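Long-range contacts in pectate lyase (Paenibacillus sp. 0602, PDB 5GT5), which cleaves polygalacturonate and partly methylated pectins internally by elimination, probably with calcium as cofactor, as a secreted polysaccharide lyase of family 1: residues Lys45-Lys50 against Asp97-Leu102; Val125-Leu130 against Val162-Cys167; Thr155-Ser160 against Ser179-Ser184. The protein carries 1 engineered substitution. One frame throughout, in Å; residues are numbered along the deposited sequence.

Contact 1 of 3, residues Lys45-Lys50 against Asp97-Leu102; sequences KNSGVK and DGFNGL
K45 lies alongside D97, the two side chains pointing the same way: its CG packs on D97 O at 3.5 Å, and with CG anti to the backbone N (chi1 -178°) and the rest of the chain extended, NZ runs out beside the carboxylate. K45 NZ and D97 OD2 stay 4.6 Å apart, too far for a salt bridge; a water joins them, accepting from NZ and donating to OD2, which also pairs with R121. A second water takes the N-H of N46, donates to D97 O and sits 3.2 Å above the centre of the F99 ring. S47 OG reaches the edge of that ring, 3.5 Å from F99 CE2, while accepting from V49 N in an ST turn and bonding to A42 O. These are two corner loops of the right-handed parallel beta-helix of family 1 pectate lyases, leading into the adjacent parallel strands 51-54 and 102-106. V49 O, near the same ring edge, shares a water with G101 O. K50 folds back at chi2 (-77°), which brings K50 NZ in the carbonyl plane to N100 O at 2.8 Å and, on a lone pair, to G101 O at 3.2 Å. With an alanine here, both carbonyls would probably lose this ammonium donor and the corner at G101 one of its ties. On the backbone, K50 O receives a CA-H...O contact from L102 CA at 3.3 Å.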
ATOM      1  N   LYS A  45     -16.943  -4.777  10.494  1.00 10.03           N
ATOM      2  CA  LYS A  45     -15.504  -5.070  10.546  1.00  7.19           C
ATOM      3  C   LYS A  45     -15.270  -6.578  10.644  1.00  9.40           C
ATOM      4  O   LYS A  45     -15.943  -7.290  11.400  1.00 11.55           O
ATOM      5  CB  LYS A  45     -14.867  -4.334  11.736  1.00 13.05           C
ATOM      6  CG  LYS A  45     -13.368  -4.514  11.861  1.00 12.87           C
ATOM      7  CD  LYS A  45     -12.867  -3.718  13.077  1.00 20.51           C
ATOM      8  CE  LYS A  45     -11.398  -4.030  13.371  1.00 37.38           C
ATOM      9  NZ  LYS A  45     -10.955  -3.432  14.671  1.00 46.03           N
ATOM     10  N   ASN A  46     -14.329  -7.056   9.819  1.00  9.25           N
ATOM     11  CA  ASN A  46     -13.960  -8.466   9.757  1.00  9.05           C
ATOM     12  C   ASN A  46     -15.019  -9.398   9.236  1.00 10.08           C
ATOM     13  O   ASN A  46     -14.961 -10.613   9.472  1.00 12.93           O
ATOM     14  CB  ASN A  46     -13.323  -8.942  11.071  1.00  9.36           C
ATOM     15  CG  ASN A  46     -11.980  -8.317  11.311  1.00 11.51           C
ATOM     16  OD1 ASN A  46     -11.211  -8.158  10.371  1.00 13.86           O
ATOM     17  ND2 ASN A  46     -11.682  -7.977  12.555  1.00 12.84           N
ATOM     18  N   SER A  47     -15.967  -8.854   8.479  1.00  9.88           N
ATOM     19  CA  SER A  47     -16.984  -9.701   7.879  1.00  9.72           C
ATOM     20  C   SER A  47     -16.377 -10.621   6.821  1.00  9.45           C
ATOM     21  O   SER A  47     -16.978 -11.669   6.483  1.00 14.82           O
ATOM     22  CB  SER A  47     -18.065  -8.844   7.226  1.00 10.01           C
ATOM     23  OG  SER A  47     -17.576  -8.263   6.024  1.00  8.63           O
ATOM     24  N   GLY A  48     -15.253 -10.196   6.242  1.00 13.48           N
ATOM     25  CA  GLY A  48     -14.606 -10.948   5.165  1.00 13.19           C
ATOM     26  C   GLY A  48     -15.258 -10.819   3.800  1.00 13.79           C
ATOM     27  O   GLY A  48     -14.841 -11.460   2.813  1.00 12.13           O
ATOM     28  N   VAL A  49     -16.282  -9.977   3.724  1.00  9.94           N
ATOM     29  CA  VAL A  49     -17.006  -9.820   2.469  1.00 10.92           C
ATOM     30  C   VAL A  49     -16.110  -9.145   1.450  1.00  8.93           C
ATOM     31  O   VAL A  49     -15.383  -8.205   1.801  1.00 10.53           O
ATOM     32  CB  VAL A  49     -18.296  -9.028   2.708  1.00  7.70           C
ATOM     33  CG1 VAL A  49     -18.937  -8.572   1.405  1.00  8.15           C
ATOM     34  CG2 VAL A  49     -19.262  -9.869   3.496  1.00  9.28           C
ATOM     35  N   LYS A  50     -16.124  -9.640   0.214  1.00  8.74           N
ATOM     36  CA  LYS A  50     -15.298  -9.140  -0.879  1.00  8.83           C
ATOM     37  C   LYS A  50     -16.044  -8.239  -1.843  1.00  7.73           C
ATOM     38  O   LYS A  50     -15.450  -7.263  -2.320  1.00  6.95           O
ATOM     39  CB  LYS A  50     -14.714 -10.330  -1.650  1.00 10.08           C
ATOM     40  CG  LYS A  50     -13.765 -11.195  -0.825  1.00  8.35           C
ATOM     41  CD  LYS A  50     -12.436 -10.427  -0.749  1.00 15.85           C
ATOM     42  CE  LYS A  50     -11.619 -10.690   0.468  1.00 18.53           C
ATOM     43  NZ  LYS A  50     -10.397  -9.799   0.369  1.00 19.60           N
ATOM     44  N   ASP A  97     -14.104  -0.332   8.090  1.00  6.55           N
ATOM     45  CA  ASP A  97     -12.896  -0.344   8.917  1.00  7.06           C
ATOM     46  C   ASP A  97     -12.153  -1.667   8.760  1.00  8.03           C
ATOM     47  O   ASP A  97     -12.733  -2.745   8.912  1.00  9.84           O
ATOM     48  CB  ASP A  97     -13.298  -0.165  10.394  1.00  9.81           C
ATOM     49  CG  ASP A  97     -12.116   0.078  11.329  1.00 12.60           C
ATOM     50  OD1 ASP A  97     -10.945   0.009  10.910  1.00 12.42           O
ATOM     51  OD2 ASP A  97     -12.380   0.343  12.521  1.00 18.40           O
ATOM     52  N   GLY A  98     -10.890  -1.597   8.382  1.00  6.14           N
ATOM     53  CA  GLY A  98     -10.067  -2.791   8.412  1.00  8.20           C
ATOM     54  C   GLY A  98     -10.267  -3.753   7.259  1.00  8.90           C
ATOM     55  O   GLY A  98      -9.904  -4.926   7.375  1.00 10.67           O
ATOM     56  N   PHE A  99     -10.839  -3.309   6.142  1.00  7.02           N
ATOM     57  CA  PHE A  99     -11.034  -4.162   4.981  1.00  6.84           C
ATOM     58  C   PHE A  99      -9.791  -4.241   4.111  1.00  7.00           C
ATOM     59  O   PHE A  99      -9.045  -3.262   4.011  1.00  8.79           O
ATOM     60  CB  PHE A  99     -12.254  -3.697   4.168  1.00  6.20           C
ATOM     61  CG  PHE A  99     -13.550  -4.179   4.752  1.00  7.98           C
ATOM     62  CD1 PHE A  99     -14.130  -3.492   5.818  1.00  8.62           C
ATOM     63  CD2 PHE A  99     -14.150  -5.358   4.308  1.00  8.09           C
ATOM     64  CE1 PHE A  99     -15.319  -3.981   6.430  1.00  9.88           C
ATOM     65  CE2 PHE A  99     -15.327  -5.847   4.911  1.00  9.29           C
ATOM     66  CZ  PHE A  99     -15.928  -5.128   5.959  1.00  8.15           C
ATOM     67  N   ASN A 100      -9.520  -5.416   3.551  1.00  8.08           N
ATOM     68  CA  ASN A 100      -8.485  -5.567   2.541  1.00  7.64           C
ATOM     69  C   ASN A 100      -9.024  -6.266   1.316  1.00  8.41           C
ATOM     70  O   ASN A 100      -9.237  -7.485   1.308  1.00  9.01           O
ATOM     71  CB  ASN A 100      -7.278  -6.343   3.028  1.00  9.88           C
ATOM     72  CG  ASN A 100      -6.201  -6.440   1.945  1.00  8.03           C
ATOM     73  OD1 ASN A 100      -5.994  -5.518   1.171  1.00 15.08           O
ATOM     74  ND2 ASN A 100      -5.612  -7.617   1.813  1.00 20.99           N
ATOM     75  N   GLY A 101      -9.301  -5.485   0.292  1.00  7.75           N
ATOM     76  CA  GLY A 101      -9.785  -6.036  -0.946  1.00  8.09           C
ATOM     77  C   GLY A 101     -11.289  -6.109  -0.916  1.00  7.59           C
ATOM     78  O   GLY A 101     -11.869  -7.145  -0.590  1.00  9.16           O
ATOM     79  N   LEU A 102     -11.936  -5.012  -1.271  1.00  7.89           N
ATOM     80  CA  LEU A 102     -13.385  -4.901  -1.180  1.00  7.92           C
ATOM     81  C   LEU A 102     -13.882  -4.095  -2.358  1.00  6.83           C
ATOM     82  O   LEU A 102     -13.321  -3.046  -2.659  1.00  7.75           O
ATOM     83  CB  LEU A 102     -13.756  -4.207   0.135  1.00  7.42           C
ATOM     84  CG  LEU A 102     -15.217  -3.778   0.294  1.00  7.19           C
ATOM     85  CD1 LEU A 102     -16.161  -4.975   0.422  1.00  8.77           C
ATOM     86  CD2 LEU A 102     -15.356  -2.850   1.504  1.00  8.89           C
TER
HETATM   87  O   HOH W   1     -11.414  -0.403  14.806  1.00 29.71           O
HETATM   88  O   HOH W   2     -12.782  -5.719   7.791  1.00 12.30           O
HETATM   89  O   HOH W   3      -9.272  -6.311   9.705  1.00 13.51           O
HETATM   90  O   HOH W   4     -12.742  -7.666   1.837  1.00 16.56           O

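Contact 2 of 3, residues Val125-Leu130 against Val162-Cys167; sequences VIIRNL and VWIDHC
R128 meets D165 side-on: R128 NE (2.9 Å) and NH2 (3.2 Å) both bond to D165 OD1, which lies near the guanidinium plane but is approached from above the carboxylate plane, the two planes standing 62° apart. One guanidinium face rests on the indole, R128 CZ to W163 CH2 3.4 Å, with the planes 33° apart, so the stacking is tilted. The bend at chi3 (85°) turns the guanidinium toward both partners. H166 ND1 adds a third donor to D165 OD1, at 2.7 Å, on the syn side but tilted out of the carboxylate plane, a concentration of donors that would favour a charged carboxylate. I126 CD1 touches the indole edge at W163 CE3, 4.0 Å away. In the second shell, S189 OG bonds to both W163 NE1 and D165 OD2, Y446 OH takes R128 NH1, and W190 stacks on H166. Beneath these groups the backbone fixes the register: W163 N to V125 O, I127 N to W163 O (2.8 Å) and D165 N to I127 O join strands 125-128 and 162-165, whose axes lie 4.8 Å apart and nearly parallel. I127 and I164 point to the other face. Such in-register parallel pairing, with aliphatic residues stacked on that face, is the hallmark of successive coils in the pectate lyase beta-helix.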
ATOM      1  N   VAL A 125      -9.749  -0.852  -1.932  1.00  5.90           N
ATOM      2  CA  VAL A 125     -11.190  -0.642  -1.937  1.00  6.38           C
ATOM      3  C   VAL A 125     -11.605  -0.043  -3.270  1.00  6.04           C
ATOM      4  O   VAL A 125     -10.963   0.926  -3.732  1.00  5.77           O
ATOM      5  CB  VAL A 125     -11.609   0.294  -0.776  1.00  7.96           C
ATOM      6  CG1 VAL A 125     -13.122   0.632  -0.868  1.00  8.51           C
ATOM      7  CG2 VAL A 125     -11.249  -0.344   0.591  1.00  9.68           C
ATOM      8  N   ILE A 126     -12.642  -0.602  -3.879  1.00  6.28           N
ATOM      9  CA  ILE A 126     -13.196  -0.092  -5.135  1.00  6.15           C
ATOM     10  C   ILE A 126     -14.665   0.255  -4.872  1.00  5.67           C
ATOM     11  O   ILE A 126     -15.410  -0.556  -4.292  1.00  7.43           O
ATOM     12  CB  ILE A 126     -13.080  -1.136  -6.268  1.00  6.87           C
ATOM     13  CG1 ILE A 126     -11.606  -1.414  -6.571  1.00  8.15           C
ATOM     14  CG2 ILE A 126     -13.899  -0.701  -7.494  1.00  8.35           C
ATOM     15  CD1 ILE A 126     -11.402  -2.419  -7.716  1.00  9.38           C
ATOM     16  N   ILE A 127     -15.066   1.463  -5.267  1.00  5.19           N
ATOM     17  CA  ILE A 127     -16.446   1.955  -5.121  1.00  4.77           C
ATOM     18  C   ILE A 127     -16.895   2.453  -6.489  1.00  5.66           C
ATOM     19  O   ILE A 127     -16.320   3.414  -7.023  1.00  6.64           O
ATOM     20  CB  ILE A 127     -16.547   3.064  -4.082  1.00  4.35           C
ATOM     21  CG1 ILE A 127     -16.085   2.543  -2.718  1.00  5.74           C
ATOM     22  CG2 ILE A 127     -17.985   3.615  -4.047  1.00  6.38           C
ATOM     23  CD1 ILE A 127     -15.864   3.639  -1.664  1.00  8.65           C
ATOM     24  N   ARG A 128     -17.898   1.797  -7.089  1.00  5.98           N
ATOM     25  CA  ARG A 128     -18.277   2.147  -8.466  1.00  6.10           C
ATOM     26  C   ARG A 128     -19.767   2.181  -8.733  1.00  5.31           C
ATOM     27  O   ARG A 128     -20.571   1.398  -8.172  1.00  6.27           O
ATOM     28  CB  ARG A 128     -17.617   1.188  -9.480  1.00  5.89           C
ATOM     29  CG  ARG A 128     -16.095   1.301  -9.485  1.00  5.75           C
ATOM     30  CD  ARG A 128     -15.496   0.277 -10.436  1.00  6.60           C
ATOM     31  NE  ARG A 128     -15.457   0.747 -11.823  1.00  7.93           N
ATOM     32  CZ  ARG A 128     -15.069  -0.009 -12.849  1.00  8.14           C
ATOM     33  NH1 ARG A 128     -14.778  -1.300 -12.654  1.00  9.06           N
ATOM     34  NH2 ARG A 128     -14.982   0.518 -14.071  1.00 10.18           N
ATOM     35  N   ASN A 129     -20.139   3.082  -9.652  1.00  5.31           N
ATOM     36  CA  ASN A 129     -21.517   3.161 -10.176  1.00  5.51           C
ATOM     37  C   ASN A 129     -22.573   3.403  -9.113  1.00  6.09           C
ATOM     38  O   ASN A 129     -23.659   2.774  -9.127  1.00  7.08           O
ATOM     39  CB  ASN A 129     -21.867   1.924 -11.019  1.00  6.02           C
ATOM     40  CG  ASN A 129     -22.910   2.236 -12.047  1.00  5.46           C
ATOM     41  OD1 ASN A 129     -22.964   3.364 -12.547  1.00  6.90           O
ATOM     42  ND2 ASN A 129     -23.726   1.262 -12.399  1.00  7.40           N
ATOM     43  N   LEU A 130     -22.263   4.307  -8.188  1.00  6.09           N
ATOM     44  CA  LEU A 130     -23.198   4.727  -7.152  1.00  6.36           C
ATOM     45  C   LEU A 130     -23.381   6.227  -7.195  1.00  6.03           C
ATOM     46  O   LEU A 130     -22.429   6.984  -7.497  1.00  6.88           O
ATOM     47  CB  LEU A 130     -22.695   4.332  -5.783  1.00  7.48           C
ATOM     48  CG  LEU A 130     -22.663   2.828  -5.606  1.00  6.73           C
ATOM     49  CD1 LEU A 130     -21.791   2.517  -4.422  1.00 10.20           C
ATOM     50  CD2 LEU A 130     -24.087   2.345  -5.363  1.00  9.21           C
ATOM     51  N   VAL A 162      -7.483   3.091  -3.194  1.00  5.30           N
ATOM     52  CA  VAL A 162      -8.907   3.351  -3.258  1.00  4.14           C
ATOM     53  C   VAL A 162      -9.211   3.848  -4.656  1.00  6.19           C
ATOM     54  O   VAL A 162      -8.630   4.842  -5.086  1.00  6.67           O
ATOM     55  CB  VAL A 162      -9.346   4.415  -2.232  1.00  5.00           C
ATOM     56  CG1 VAL A 162     -10.863   4.638  -2.341  1.00  6.60           C
ATOM     57  CG2 VAL A 162      -8.970   4.000  -0.790  1.00  7.13           C
ATOM     58  N   TRP A 163     -10.141   3.181  -5.338  1.00  5.73           N
ATOM     59  CA  TRP A 163     -10.624   3.603  -6.634  1.00  4.48           C
ATOM     60  C   TRP A 163     -12.104   3.933  -6.500  1.00  5.76           C
ATOM     61  O   TRP A 163     -12.913   3.052  -6.208  1.00  6.47           O
ATOM     62  CB  TRP A 163     -10.421   2.464  -7.654  1.00  7.22           C
ATOM     63  CG  TRP A 163     -10.688   2.852  -9.074  1.00  6.89           C
ATOM     64  CD1 TRP A 163     -10.597   4.116  -9.598  1.00  7.44           C
ATOM     65  CD2 TRP A 163     -11.068   1.981 -10.168  1.00  5.80           C
ATOM     66  NE1 TRP A 163     -10.882   4.080 -10.961  1.00  6.26           N
ATOM     67  CE2 TRP A 163     -11.194   2.798 -11.324  1.00  6.78           C
ATOM     68  CE3 TRP A 163     -11.349   0.608 -10.276  1.00  7.35           C
ATOM     69  CZ2 TRP A 163     -11.549   2.276 -12.580  1.00  8.13           C
ATOM     70  CZ3 TRP A 163     -11.686   0.099 -11.519  1.00  7.57           C
ATOM     71  CH2 TRP A 163     -11.795   0.919 -12.649  1.00  7.12           C
ATOM     72  N   ILE A 164     -12.456   5.192  -6.738  1.00  5.48           N
ATOM     73  CA  ILE A 164     -13.837   5.636  -6.814  1.00  5.72           C
ATOM     74  C   ILE A 164     -14.094   5.976  -8.272  1.00  5.89           C
ATOM     75  O   ILE A 164     -13.395   6.826  -8.838  1.00  6.71           O
ATOM     76  CB  ILE A 164     -14.062   6.853  -5.931  1.00  5.89           C
ATOM     77  CG1 ILE A 164     -13.894   6.441  -4.458  1.00  7.18           C
ATOM     78  CG2 ILE A 164     -15.487   7.417  -6.154  1.00  7.40           C
ATOM     79  CD1 ILE A 164     -13.588   7.600  -3.505  1.00  8.11           C
ATOM     80  N   ASP A 165     -15.073   5.317  -8.906  1.00  5.38           N
ATOM     81  CA  ASP A 165     -15.174   5.433 -10.355  1.00  6.27           C
ATOM     82  C   ASP A 165     -16.616   5.313 -10.833  1.00  4.74           C
ATOM     83  O   ASP A 165     -17.392   4.534 -10.285  1.00  6.18           O
ATOM     84  CB  ASP A 165     -14.272   4.370 -11.023  1.00  7.15           C
ATOM     85  CG  ASP A 165     -14.541   4.228 -12.494  1.00  6.94           C
ATOM     86  OD1 ASP A 165     -15.444   3.419 -12.837  1.00  8.70           O
ATOM     87  OD2 ASP A 165     -13.901   4.918 -13.323  1.00  7.80           O
ATOM     88  N   HIS A 166     -16.989   6.121 -11.826  1.00  6.17           N
ATOM     89  CA  HIS A 166     -18.377   6.130 -12.308  1.00  5.74           C
ATOM     90  C   HIS A 166     -19.386   6.363 -11.183  1.00  6.65           C
ATOM     91  O   HIS A 166     -20.465   5.764 -11.123  1.00  6.32           O
ATOM     92  CB  HIS A 166     -18.698   4.850 -13.098  1.00  6.31           C
ATOM     93  CG  HIS A 166     -18.181   4.871 -14.505  1.00  5.82           C
ATOM     94  ND1 HIS A 166     -16.971   4.317 -14.863  1.00  6.74           N
ATOM     95  CD2 HIS A 166     -18.720   5.399 -15.628  1.00  7.31           C
ATOM     96  CE1 HIS A 166     -16.790   4.490 -16.168  1.00  7.66           C
ATOM     97  NE2 HIS A 166     -17.817   5.168 -16.647  1.00  7.27           N
ATOM     98  N   CYS A 167     -19.048   7.293 -10.306  1.00  6.23           N
ATOM     99  CA  CYS A 167     -19.978   7.725  -9.275  1.00  6.19           C
ATOM    100  C   CYS A 167     -20.457   9.135  -9.548  1.00  6.30           C
ATOM    101  O   CYS A 167     -19.851   9.869 -10.338  1.00  6.71           O
ATOM    102  CB  CYS A 167     -19.329   7.661  -7.882  1.00  4.99           C
ATOM    103  SG  CYS A 167     -19.019   5.959  -7.315  1.00  6.80           S
TER
HETATM  104  O   HOH W   5     -14.044   3.114 -15.434  1.00  9.50           O

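Contact 3 of 3, residues Thr155-Ser160 against Ser179-Ser184; sequences TLEESS and SKKGTS
E158 and K181 lie side by side, pointing the same way, and close a salt bridge between E158 OE1 and K181 NZ at 3.2 Å. The glutamate reaches it by a turn at chi2 (-97°) and the lysine by a bend at chi3 (76°); the carboxylate oxygen consequently rests along the lysine's methylenes as well as near its ammonium. E157 crosses K181 at an angle, E157 OE1 4.4 Å from K181 NZ, near but short of a salt bridge. Toward K180 the same glutamate runs alongside, CG against CB, and both chains are extended; a water spans their ends, donating to E157 OE2 and accepting from K180 NZ. T155 CG2 crosses the lysine's shaft at K180 CD, 3.9 Å away.

T183 sits between the segments through its OG1 and CG2. T183 OG1 donates to K180 O at 2.8 Å in the carbonyl plane and accepts from S159 N at 3.2 Å along a nearly straight N-H (169°), while CG2 packs on L156 CB. K180 O also takes T183 N, closing a type I' turn from K180 to T183. S159 OG donates to E157 O from above the carbonyl plane. At the far end a water joins S160 OG and S184 OG, which are 4.0 Å apart.

K180 N bonds to L156 O at 2.7 Å, joining parallel strands 154-157 and 177-180 of the beta-helix; S184 N to S159 O resumes the pairing one residue out of step. The T183 hydroxyl, both donor and acceptor, spans the break, helped by weak bonds from E158 N to K180 O and K181 O. Lysines and glutamates probably balance charge along the partly exposed side; T155 and K180 lie close to D152 and D178 respectively, which probably bind calcium, so this pairing borders the likely metal site.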
ATOM      1  N   THR A 155     -15.045   9.881   3.130  1.00  4.57           N
ATOM      2  CA  THR A 155     -13.778  10.295   3.757  1.00  5.07           C
ATOM      3  C   THR A 155     -12.907   9.079   3.787  1.00  6.08           C
ATOM      4  O   THR A 155     -13.343   7.983   4.199  1.00  8.69           O
ATOM      5  CB  THR A 155     -13.979  10.827   5.167  1.00  6.14           C
ATOM      6  OG1 THR A 155     -14.889  11.945   5.112  1.00 10.98           O
ATOM      7  CG2 THR A 155     -12.698  11.350   5.745  1.00  8.12           C
ATOM      8  N   LEU A 156     -11.671   9.245   3.345  1.00  5.82           N
ATOM      9  CA  LEU A 156     -10.696   8.167   3.382  1.00  6.23           C
ATOM     10  C   LEU A 156      -9.649   8.517   4.438  1.00  7.66           C
ATOM     11  O   LEU A 156      -9.068   9.601   4.413  1.00  8.09           O
ATOM     12  CB  LEU A 156     -10.030   8.015   2.025  1.00  6.89           C
ATOM     13  CG  LEU A 156     -10.984   7.999   0.822  1.00  7.28           C
ATOM     14  CD1 LEU A 156     -10.165   7.954  -0.456  1.00  9.45           C
ATOM     15  CD2 LEU A 156     -11.918   6.804   0.900  1.00  6.80           C
ATOM     16  N   GLU A 157      -9.374   7.592   5.360  1.00  7.64           N
ATOM     17  CA  GLU A 157      -8.405   7.850   6.432  1.00  9.08           C
ATOM     18  C   GLU A 157      -7.472   6.687   6.619  1.00  6.02           C
ATOM     19  O   GLU A 157      -7.924   5.535   6.714  1.00  6.25           O
ATOM     20  CB  GLU A 157      -9.089   8.136   7.776  1.00 10.84           C
ATOM     21  CG  GLU A 157      -9.897   9.437   7.779  1.00 15.13           C
ATOM     22  CD  GLU A 157     -10.578   9.723   9.103  1.00 19.29           C
ATOM     23  OE1 GLU A 157     -10.215   9.079  10.097  1.00 20.94           O
ATOM     24  OE2 GLU A 157     -11.476  10.596   9.149  1.00 26.97           O
ATOM     25  N   GLU A 158      -6.176   6.994   6.710  1.00  6.43           N
ATOM     26  CA  GLU A 158      -5.119   5.969   6.908  1.00  7.96           C
ATOM     27  C   GLU A 158      -5.339   4.701   6.105  1.00  7.78           C
ATOM     28  O   GLU A 158      -5.172   3.580   6.607  1.00  7.36           O
ATOM     29  CB  GLU A 158      -4.882   5.664   8.387  1.00 10.84           C
ATOM     30  CG  GLU A 158      -5.980   5.031   9.129  1.00 16.08           C
ATOM     31  CD  GLU A 158      -6.809   6.027   9.882  1.00 29.79           C
ATOM     32  OE1 GLU A 158      -6.311   7.145  10.136  1.00 28.48           O
ATOM     33  OE2 GLU A 158      -7.948   5.673  10.257  1.00 31.01           O
ATOM     34  N   SER A 159      -5.684   4.897   4.836  1.00  7.31           N
ATOM     35  CA  SER A 159      -5.989   3.814   3.897  1.00  5.98           C
ATOM     36  C   SER A 159      -5.012   3.833   2.716  1.00  5.68           C
ATOM     37  O   SER A 159      -4.210   4.777   2.550  1.00  7.96           O
ATOM     38  CB  SER A 159      -7.446   3.920   3.436  1.00  7.09           C
ATOM     39  OG  SER A 159      -8.327   3.625   4.535  1.00  7.80           O
ATOM     40  N   SER A 160      -5.039   2.777   1.908  1.00  6.38           N
ATOM     41  CA  SER A 160      -4.087   2.597   0.814  1.00  5.76           C
ATOM     42  C   SER A 160      -4.756   1.874  -0.326  1.00  7.04           C
ATOM     43  O   SER A 160      -5.170   0.721  -0.141  1.00  7.28           O
ATOM     44  CB  SER A 160      -2.898   1.762   1.308  1.00  9.87           C
ATOM     45  OG  SER A 160      -1.923   1.563   0.286  1.00  9.65           O
ATOM     46  N   SER A 179      -9.625  13.045   1.566  1.00  7.20           N
ATOM     47  CA  SER A 179      -8.607  12.028   1.791  1.00  6.24           C
ATOM     48  C   SER A 179      -7.672  12.546   2.859  1.00  5.92           C
ATOM     49  O   SER A 179      -7.106  13.639   2.696  1.00  6.63           O
ATOM     50  CB  SER A 179      -7.892  11.727   0.483  1.00  7.83           C
ATOM     51  OG  SER A 179      -7.041  10.605   0.650  1.00  8.69           O
ATOM     52  N   LYS A 180      -7.487  11.792   3.939  1.00  7.59           N
ATOM     53  CA  LYS A 180      -6.871  12.292   5.149  1.00  6.16           C
ATOM     54  C   LYS A 180      -5.925  11.267   5.786  1.00  6.10           C
ATOM     55  O   LYS A 180      -5.935  10.058   5.451  1.00  6.67           O
ATOM     56  CB  LYS A 180      -7.974  12.619   6.181  1.00  9.44           C
ATOM     57  CG  LYS A 180      -9.016  13.648   5.770  1.00 15.53           C
ATOM     58  CD  LYS A 180      -9.982  13.830   6.940  1.00 19.43           C
ATOM     59  CE  LYS A 180     -11.066  14.847   6.630  1.00 23.07           C
ATOM     60  NZ  LYS A 180     -11.973  15.004   7.817  1.00 26.36           N
ATOM     61  N   LYS A 181      -5.147  11.754   6.744  1.00  8.22           N
ATOM     62  CA  LYS A 181      -4.325  10.900   7.590  1.00  7.48           C
ATOM     63  C   LYS A 181      -3.449   9.964   6.759  1.00  8.07           C
ATOM     64  O   LYS A 181      -3.406   8.748   6.982  1.00  8.37           O
ATOM     65  CB  LYS A 181      -5.197  10.170   8.598  1.00  8.86           C
ATOM     66  CG  LYS A 181      -5.916  11.156   9.530  1.00 11.75           C
ATOM     67  CD  LYS A 181      -6.750  10.441  10.571  1.00 17.28           C
ATOM     68  CE  LYS A 181      -5.890   9.841  11.678  1.00 28.41           C
ATOM     69  NZ  LYS A 181      -6.708   9.078  12.680  1.00 41.69           N
ATOM     70  N   GLY A 182      -2.746  10.559   5.796  1.00  6.99           N
ATOM     71  CA  GLY A 182      -1.731   9.838   5.056  1.00  7.25           C
ATOM     72  C   GLY A 182      -2.257   8.854   4.032  1.00  7.26           C
ATOM     73  O   GLY A 182      -1.490   8.044   3.526  1.00  9.01           O
ATOM     74  N   THR A 183      -3.547   8.902   3.731  1.00  6.25           N
ATOM     75  CA  THR A 183      -4.095   8.004   2.719  1.00  6.89           C
ATOM     76  C   THR A 183      -3.392   8.188   1.367  1.00  5.34           C
ATOM     77  O   THR A 183      -3.238   9.297   0.866  1.00  6.11           O
ATOM     78  CB  THR A 183      -5.603   8.231   2.529  1.00  5.55           C
ATOM     79  OG1 THR A 183      -6.278   7.835   3.734  1.00  7.40           O
ATOM     80  CG2 THR A 183      -6.152   7.414   1.359  1.00  6.65           C
ATOM     81  N   SER A 184      -2.936   7.091   0.791  1.00  6.16           N
ATOM     82  CA  SER A 184      -2.238   7.079  -0.505  1.00  6.56           C
ATOM     83  C   SER A 184      -2.907   6.128  -1.494  1.00  5.78           C
ATOM     84  O   SER A 184      -3.739   5.278  -1.127  1.00  6.27           O
ATOM     85  CB  SER A 184      -0.768   6.687  -0.341  1.00  8.75           C
ATOM     86  OG  SER A 184      -0.667   5.391   0.218  1.00 11.68           O
TER
HETATM   87  O   HOH W   6     -12.324  13.025   9.529  1.00 42.28           O
HETATM   88  O   HOH W   7      -2.474   5.655   4.778  1.00 13.49           O
HETATM   89  O   HOH W   8      -0.762   3.306  -1.425  1.00 12.44           O

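Along the chain, contact 1 closes before the other two begin, whereas contacts 2 and 3 interleave, because strand 154-157 of contact 3 is followed by strand 160-165 of contact 2. Their centres lie 15 to 16 Å apart, all on the same side of the chain's centre. Contacts 1 and 2 meet where L102 O probably accepts a hydrogen bond from I126 N, at 2.8 Å; contacts 2 and 3 meet where V162 CG1 packs on L156 CD1. Contacts 1 and 3 do not touch, although both face the second subunit. Together they join successive coils of the beta-helix; contact 3 borders the probable calcium site, contact 2 is farther off and contact 1 is remote.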